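Local structure of cellulose 1,4-beta-cellobiosidase (Thermobifida fusca, 4JJJ) at residues A103-E108 against N121-G126; S322-Q327 against G416-N421. The protein probably hydrolyses 1,4-beta-glucosidic bonds of cellulose to release cellobiose, this chain being the glycoside hydrolase family 48 catalytic part of a longer protein. The protein carries 1 engineered substitution. All coordinates share one frame; numbering follows the deposited sequence.

Overall arrangement
Interaction 1 and interaction 2 both border the sugar-binding path of this (alpha/alpha)6 enzyme, but share no element; their centres lie about 29 Å apart and their nearest atoms about 11 Å. Interaction 1 is peripheral and only partly buried, about 25 Å from the chain centre, pairing two loop segments from a single inter-helix excursion. Interaction 2 is wholly buried, about 10 Å from the centre, and sets the turn after strand 321-323 on helix 416-432, elements far apart in sequence. The chemistry follows: residues 103-108 meet 121-126 through valine methyls and one bridging water, whereas residues 322-327 and 416-421 combine an aromatic cluster with buried amides and two waters.

Interaction 1 of 2, residues A103-E108 against N121-G126. With BGC (beta-D-glucopyranose), chain D; BGC (beta-D-glucopyranose), chain B.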
loop_
_atom_site.group_PDB
_atom_site.type_symbol
_atom_site.label_atom_id
_atom_site.label_comp_id
_atom_site.label_asym_id
_atom_site.label_seq_id
_atom_site.Cartn_x
_atom_site.Cartn_y
_atom_site.Cartn_z
ATOM N N ALA A 103 -18.966 13.968 -3.761
ATOM C CA ALA A 103 -19.323 12.596 -4.017
ATOM C C ALA A 103 -20.714 12.386 -3.469
ATOM O O ALA A 103 -21.161 13.145 -2.589
ATOM C CB ALA A 103 -18.329 11.646 -3.355
ATOM N N THR A 104 -21.367 11.319 -3.918
ATOM C CA THR A 104 -22.585 10.813 -3.310
ATOM C C THR A 104 -22.280 9.641 -2.433
ATOM O O THR A 104 -21.596 8.702 -2.856
ATOM C CB THR A 104 -23.652 10.416 -4.410
ATOM O OG1 THR A 104 -23.907 11.584 -5.242
ATOM C CG2 THR A 104 -24.957 9.959 -3.696
ATOM N N TYR A 105 -22.785 9.642 -1.200
ATOM C CA TYR A 105 -22.577 8.515 -0.347
ATOM C C TYR A 105 -23.114 7.181 -0.870
ATOM O O TYR A 105 -24.252 7.107 -1.371
ATOM C CB TYR A 105 -23.229 8.787 0.996
ATOM C CG TYR A 105 -23.157 7.684 2.013
ATOM C CD1 TYR A 105 -22.021 7.448 2.758
ATOM C CD2 TYR A 105 -24.251 6.881 2.310
ATOM C CE1 TYR A 105 -21.948 6.423 3.665
ATOM C CE2 TYR A 105 -24.218 5.893 3.250
ATOM C CZ TYR A 105 -23.109 5.649 3.991
ATOM O OH TYR A 105 -23.115 4.689 4.967
ATOM N N ILE A 106 -22.290 6.139 -0.727
ATOM C CA ILE A 106 -22.725 4.762 -0.938
ATOM C C ILE A 106 -22.257 4.004 0.295
ATOM O O ILE A 106 -21.048 4.069 0.636
ATOM C CB ILE A 106 -22.087 4.160 -2.217
ATOM C CG1 ILE A 106 -22.575 4.849 -3.490
ATOM C CG2 ILE A 106 -22.333 2.683 -2.263
ATOM C CD1 ILE A 106 -21.747 4.565 -4.713
ATOM N N PRO A 107 -23.111 3.281 0.977
ATOM C CA PRO A 107 -22.596 2.559 2.162
ATOM C C PRO A 107 -21.762 1.382 1.800
ATOM O O PRO A 107 -22.026 0.691 0.817
ATOM C CB PRO A 107 -23.892 2.083 2.853
ATOM C CG PRO A 107 -24.831 1.976 1.753
ATOM C CD PRO A 107 -24.591 3.097 0.847
ATOM N N GLU A 108 -20.714 1.116 2.553
ATOM C CA GLU A 108 -20.044 -0.161 2.421
ATOM C C GLU A 108 -20.961 -1.228 2.997
ATOM O O GLU A 108 -21.768 -0.971 3.872
ATOM C CB GLU A 108 -18.677 -0.151 3.129
ATOM C CG GLU A 108 -17.807 0.961 2.484
ATOM C CD GLU A 108 -16.364 1.119 3.000
ATOM O OE1 GLU A 108 -15.965 0.134 3.768
ATOM O OE2 GLU A 108 -15.725 2.211 2.619
ATOM N N ASN A 121 -28.734 9.768 -1.312
ATOM C CA ASN A 121 -28.648 11.230 -1.289
ATOM C C ASN A 121 -28.990 11.925 0.027
ATOM O O ASN A 121 -28.652 13.150 0.164
ATOM C CB ASN A 121 -29.602 11.839 -2.344
ATOM C CG ASN A 121 -29.181 11.495 -3.737
ATOM O OD1 ASN A 121 -27.995 11.523 -4.055
ATOM N ND2 ASN A 121 -30.131 11.108 -4.563
ATOM N N ASN A 122 -29.594 11.224 0.957
ATOM C CA ASN A 122 -29.964 11.813 2.291
ATOM C C ASN A 122 -28.801 11.835 3.266
ATOM O O ASN A 122 -28.942 12.351 4.357
ATOM C CB ASN A 122 -31.171 11.098 2.928
ATOM C CG ASN A 122 -30.910 9.641 3.285
ATOM O OD1 ASN A 122 -29.940 9.018 2.872
ATOM N ND2 ASN A 122 -31.802 9.086 4.073
ATOM N N VAL A 123 -27.638 11.273 2.876
ATOM C CA VAL A 123 -26.495 11.267 3.769
ATOM C C VAL A 123 -25.629 12.466 3.428
ATOM O O VAL A 123 -25.213 12.605 2.302
ATOM C CB VAL A 123 -25.733 9.964 3.634
ATOM C CG1 VAL A 123 -24.384 10.099 4.292
ATOM C CG2 VAL A 123 -26.507 8.806 4.217
ATOM N N PRO A 124 -25.440 13.380 4.376
ATOM C CA PRO A 124 -24.612 14.541 4.119
ATOM C C PRO A 124 -23.131 14.193 3.812
ATOM O O PRO A 124 -22.587 13.348 4.475
ATOM C CB PRO A 124 -24.741 15.361 5.386
ATOM C CG PRO A 124 -25.903 14.814 6.120
ATOM C CD PRO A 124 -26.105 13.429 5.698
ATOM N N VAL A 125 -22.619 14.820 2.776
ATOM C CA VAL A 125 -21.204 14.803 2.369
ATOM C C VAL A 125 -20.643 16.203 2.593
ATOM O O VAL A 125 -21.246 17.283 2.256
ATOM C CB VAL A 125 -21.059 14.304 0.932
ATOM C CG1 VAL A 125 -19.623 14.207 0.385
ATOM C CG2 VAL A 125 -21.741 12.936 0.835
ATOM N N GLY A 126 -19.424 16.216 3.157
ATOM C CA GLY A 126 -18.767 17.498 3.377
ATOM C C GLY A 126 -18.166 18.155 2.170
ATOM O O GLY A 126 -18.284 17.654 1.029
HETATM C C2 BGC D . -18.016 4.405 -6.902
HETATM C C3 BGC D . -18.474 5.661 -7.632
HETATM C C4 BGC D . -18.972 6.716 -6.611
HETATM C C5 BGC D . -17.880 6.946 -5.562
HETATM C C6 BGC D . -18.373 7.875 -4.402
HETATM C C1 BGC D . -16.923 4.786 -5.906
HETATM O O2 BGC D . -17.487 3.536 -7.884
HETATM O O3 BGC D . -19.549 5.275 -8.519
HETATM O O4 BGC D . -19.177 7.979 -7.246
HETATM O O5 BGC D . -17.539 5.686 -4.972
HETATM O O6 BGC D . -19.420 7.279 -3.637
HETATM C C2 BGC B . -20.564 9.764 -7.838
HETATM C C3 BGC B . -21.952 10.211 -8.349
HETATM C C4 BGC B . -22.355 9.363 -9.564
HETATM C C5 BGC B . -22.195 7.849 -9.265
HETATM C C6 BGC B . -22.568 6.832 -10.347
HETATM C C1 BGC B . -20.541 8.273 -7.626
HETATM O O2 BGC B . -20.333 10.481 -6.674
HETATM O O3 BGC B . -21.902 11.608 -8.757
HETATM O O4 BGC B . -23.840 9.471 -9.695
HETATM O O5 BGC B . -20.782 7.638 -8.907
HETATM O O6 BGC B . -23.219 5.648 -9.877
HETATM O O HOH W 1 -24.896 11.566 -0.294
#
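Tyr105 and Val123 meet without any direct hydrogen bond passing between segments 103-108 and 121-126; a single water joins their backbones instead. This water accepts from Tyr105 N at 3.0 Å and donates to Val123 O at 2.8 Å, so it satisfies one polar atom on each side. Beside it Tyr105 and Val123 meet through apolar surfaces. With its CG anti to the backbone N (chi1 178°), the Tyr105 ring is carried against the isopropyl group of Val123. CG1 of Val123 sits over one ring face, 3.9 Å from the Tyr105 ring centroid and 25° off the normal, which meets the geometry of a CH-pi contact displaced toward the rim. The second methyl touches the ring at CD2, Val123 CG2 lying 3.5 Å from Tyr105 CD2. Pro107 N lies over the opposite face, also toward the rim. The two segments belong to the long irregular connection between helix 71-83 and helix 131-138, one of the elaborate inter-helix loops that, in family 48 enzymes, surround the substrate path of the (alpha/alpha)6 barrel. Tyr271 braces the same strip: its ring packs edge-to-face with Tyr105, and its hydroxyl is hydrogen-bonded to Ile106 N. At the start of segment 103-108, both methyls of Val125 pack against Ala103 O, with CG2 3.5 Å from that oxygen, while Thr104 CG2 approaches Asn121 OD1 at the more exposed end. Thr104 turns its backbone to the sugars. Its N-H donates to O2 of the chain B glucose (Thr104 N to O2 3.1 Å, N-H...O 160°), and its carbonyl accepts from the hydroxymethyl group of the chain D glucose (Thr104 O to O6 2.7 Å), beside which Ile106 CD1 lies as an apolar neighbour.

Interaction 2 of 2, residues S322-Q327 against G416-N421; sequences SHQGYQ and GFQVWN. With BGC (beta-D-glucopyranose), chain C.
Gln324 OE1 is gripped twice: Asn421 ND2 reaches it at 3.1 Å in a weak, bent bond (127°), and a water donates to OE1 at 2.7 Å. The same water donates to Gln418 O, tying the 3-10 turn after strand 321-323 to the first turns of helix 416-432 in the (alpha/alpha)6 barrel. Gln324 CG sits between the backbone N and the carbonyl carbon (chi1 60°) and the chain bends at chi2, bringing the amide to Asn421; Gln324 NE2 is held by Asn412 OD1. The His323 ring turns an edge to the face of Phe417, centroids 4.4 Å apart, planes at 52° and His323 CE1 3.5 Å from Phe417 CD2. The imidazole is fixed at both nitrogens: Gly325 N donates in the ring plane to His323 ND1 at 2.9 Å, and NE2 is hydrogen-bonded to Ser411 O. Gly325 carries no side chain where Phe417 CD1 presses close. Tyr326 lies alongside that phenyl, its CE1 3.8 Å from Phe417 CE1, and Phe417 CZ lies 3.7 Å from C6 of the chain C glucose. Were Phe417 cut back to an alanine, the His323 edge would probably lose its aromatic face and a gap open between Tyr326 and this glucose. Trp420, hydrogen-bonded through NE1 to Glu625, lies beside Glu51, the predicted proton donor. Its indole edge faces the same sugar in plane, Trp420 CH2 3.4 Å from glucose O4.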
loop_
_atom_site.group_PDB
_atom_site.type_symbol
_atom_site.label_atom_id
_atom_site.label_comp_id
_atom_site.label_asym_id
_atom_site.label_seq_id
_atom_site.Cartn_x
_atom_site.Cartn_y
_atom_site.Cartn_z
ATOM N N SER A 322 -7.480 4.211 9.094
ATOM C CA SER A 322 -6.015 4.330 8.983
ATOM C C SER A 322 -5.356 3.231 9.740
ATOM O O SER A 322 -5.827 2.807 10.817
ATOM C CB SER A 322 -5.493 5.710 9.441
ATOM O OG SER A 322 -6.045 6.795 8.700
ATOM N N HIS A 323 -4.288 2.673 9.136
ATOM C CA HIS A 323 -3.569 1.534 9.618
ATOM C C HIS A 323 -2.157 1.965 10.016
ATOM O O HIS A 323 -1.485 2.647 9.270
ATOM C CB HIS A 323 -3.561 0.502 8.477
ATOM C CG HIS A 323 -3.017 -0.856 8.783
ATOM N ND1 HIS A 323 -1.736 -1.106 9.276
ATOM C CD2 HIS A 323 -3.567 -2.083 8.631
ATOM C CE1 HIS A 323 -1.516 -2.394 9.346
ATOM N NE2 HIS A 323 -2.641 -3.018 8.977
ATOM N N GLN A 324 -1.668 1.483 11.144
ATOM C CA GLN A 324 -0.340 1.833 11.619
ATOM C C GLN A 324 0.747 1.583 10.570
ATOM O O GLN A 324 1.760 2.287 10.439
ATOM C CB GLN A 324 0.035 1.039 12.888
ATOM C CG GLN A 324 0.070 -0.487 12.781
ATOM C CD GLN A 324 1.401 -1.064 12.410
ATOM O OE1 GLN A 324 2.433 -0.395 12.535
ATOM N NE2 GLN A 324 1.417 -2.316 11.924
ATOM N N GLY A 325 0.592 0.522 9.826
ATOM C CA GLY A 325 1.599 0.084 8.836
ATOM C C GLY A 325 1.783 1.023 7.701
ATOM O O GLY A 325 2.842 0.893 6.975
ATOM N N TYR A 326 0.838 1.919 7.466
ATOM C CA TYR A 326 0.904 2.934 6.402
ATOM C C TYR A 326 1.600 4.203 6.836
ATOM O O TYR A 326 1.999 5.010 6.041
ATOM C CB TYR A 326 -0.480 3.311 5.836
ATOM C CG TYR A 326 -1.074 2.277 4.905
ATOM C CD1 TYR A 326 -0.893 0.927 5.049
ATOM C CD2 TYR A 326 -1.959 2.748 3.940
ATOM C CE1 TYR A 326 -1.496 0.046 4.180
ATOM C CE2 TYR A 326 -2.550 1.883 3.023
ATOM C CZ TYR A 326 -2.323 0.570 3.143
ATOM O OH TYR A 326 -2.884 -0.284 2.217
ATOM N N GLN A 327 1.649 4.453 8.160
ATOM C CA GLN A 327 2.095 5.775 8.556
ATOM C C GLN A 327 3.553 5.992 8.214
ATOM O O GLN A 327 4.325 5.028 8.208
ATOM C CB GLN A 327 1.852 6.047 10.051
ATOM C CG GLN A 327 0.421 5.695 10.541
ATOM C CD GLN A 327 -0.650 6.349 9.647
ATOM O OE1 GLN A 327 -1.479 5.575 9.041
ATOM N NE2 GLN A 327 -0.596 7.550 9.419
ATOM N N GLY A 416 4.875 -7.886 8.646
ATOM C CA GLY A 416 5.504 -6.937 7.714
ATOM C C GLY A 416 5.125 -5.506 7.988
ATOM O O GLY A 416 5.947 -4.599 7.837
ATOM N N PHE A 417 3.880 -5.224 8.383
ATOM C CA PHE A 417 3.526 -3.847 8.581
ATOM C C PHE A 417 4.224 -3.247 9.787
ATOM O O PHE A 417 4.468 -2.054 9.863
ATOM C CB PHE A 417 2.016 -3.748 8.763
ATOM C CG PHE A 417 1.205 -3.736 7.515
ATOM C CD1 PHE A 417 1.500 -2.867 6.466
ATOM C CD2 PHE A 417 0.205 -4.649 7.361
ATOM C CE1 PHE A 417 0.688 -2.840 5.301
ATOM C CE2 PHE A 417 -0.552 -4.634 6.227
ATOM C CZ PHE A 417 -0.319 -3.739 5.219
ATOM N N GLN A 418 4.593 -4.099 10.762
ATOM C CA GLN A 418 5.354 -3.639 11.947
ATOM C C GLN A 418 6.662 -3.015 11.513
ATOM O O GLN A 418 6.990 -1.880 11.891
ATOM C CB GLN A 418 5.725 -4.736 12.909
ATOM C CG GLN A 418 4.568 -5.451 13.605
ATOM C CD GLN A 418 3.808 -4.552 14.480
ATOM O OE1 GLN A 418 4.390 -3.870 15.410
ATOM N NE2 GLN A 418 2.493 -4.460 14.255
ATOM N N VAL A 419 7.409 -3.725 10.635
ATOM C CA VAL A 419 8.732 -3.251 10.160
ATOM C C VAL A 419 8.607 -2.175 9.139
ATOM O O VAL A 419 9.478 -1.272 9.089
ATOM C CB VAL A 419 9.632 -4.419 9.791
ATOM C CG1 VAL A 419 10.062 -5.196 11.025
ATOM C CG2 VAL A 419 9.024 -5.359 8.777
ATOM N N TRP A 420 7.630 -2.197 8.286
ATOM C CA TRP A 420 7.492 -1.102 7.313
ATOM C C TRP A 420 7.286 0.245 8.054
ATOM O O TRP A 420 7.943 1.279 7.742
ATOM C CB TRP A 420 6.426 -1.365 6.330
ATOM C CG TRP A 420 6.764 -2.270 5.229
ATOM C CD1 TRP A 420 7.974 -2.742 4.888
ATOM C CD2 TRP A 420 5.860 -2.696 4.186
ATOM N NE1 TRP A 420 7.874 -3.489 3.757
ATOM C CE2 TRP A 420 6.600 -3.450 3.278
ATOM C CE3 TRP A 420 4.499 -2.476 3.960
ATOM C CZ2 TRP A 420 6.046 -3.985 2.133
ATOM C CZ3 TRP A 420 3.919 -3.014 2.804
ATOM C CH2 TRP A 420 4.688 -3.746 1.910
ATOM N N ASN A 421 6.393 0.240 9.068
ATOM C CA ASN A 421 6.204 1.448 9.879
ATOM C C ASN A 421 7.420 1.764 10.726
ATOM O O ASN A 421 7.979 2.890 10.680
ATOM C CB ASN A 421 4.971 1.308 10.728
ATOM C CG ASN A 421 4.963 2.288 11.858
ATOM O OD1 ASN A 421 5.158 3.430 11.640
ATOM N ND2 ASN A 421 4.470 1.839 13.022
HETATM C C2 BGC C . 2.532 -7.992 -0.712
HETATM C C3 BGC C . 2.573 -6.466 -0.750
HETATM C C4 BGC C . 1.507 -5.873 0.216
HETATM C C5 BGC C . 1.549 -6.540 1.613
HETATM C C6 BGC C . 0.389 -6.073 2.461
HETATM C C1 BGC C . 2.623 -8.525 0.706
HETATM O O2 BGC C . 3.632 -8.519 -1.441
HETATM O O3 BGC C . 2.358 -6.062 -2.125
HETATM O O4 BGC C . 1.729 -4.451 0.314
HETATM O O5 BGC C . 1.512 -7.961 1.430
HETATM O O6 BGC C . -0.846 -6.352 1.830
HETATM O O HOH W 2 4.933 -0.594 13.408
HETATM O O HOH W 3 6.003 5.806 10.324
#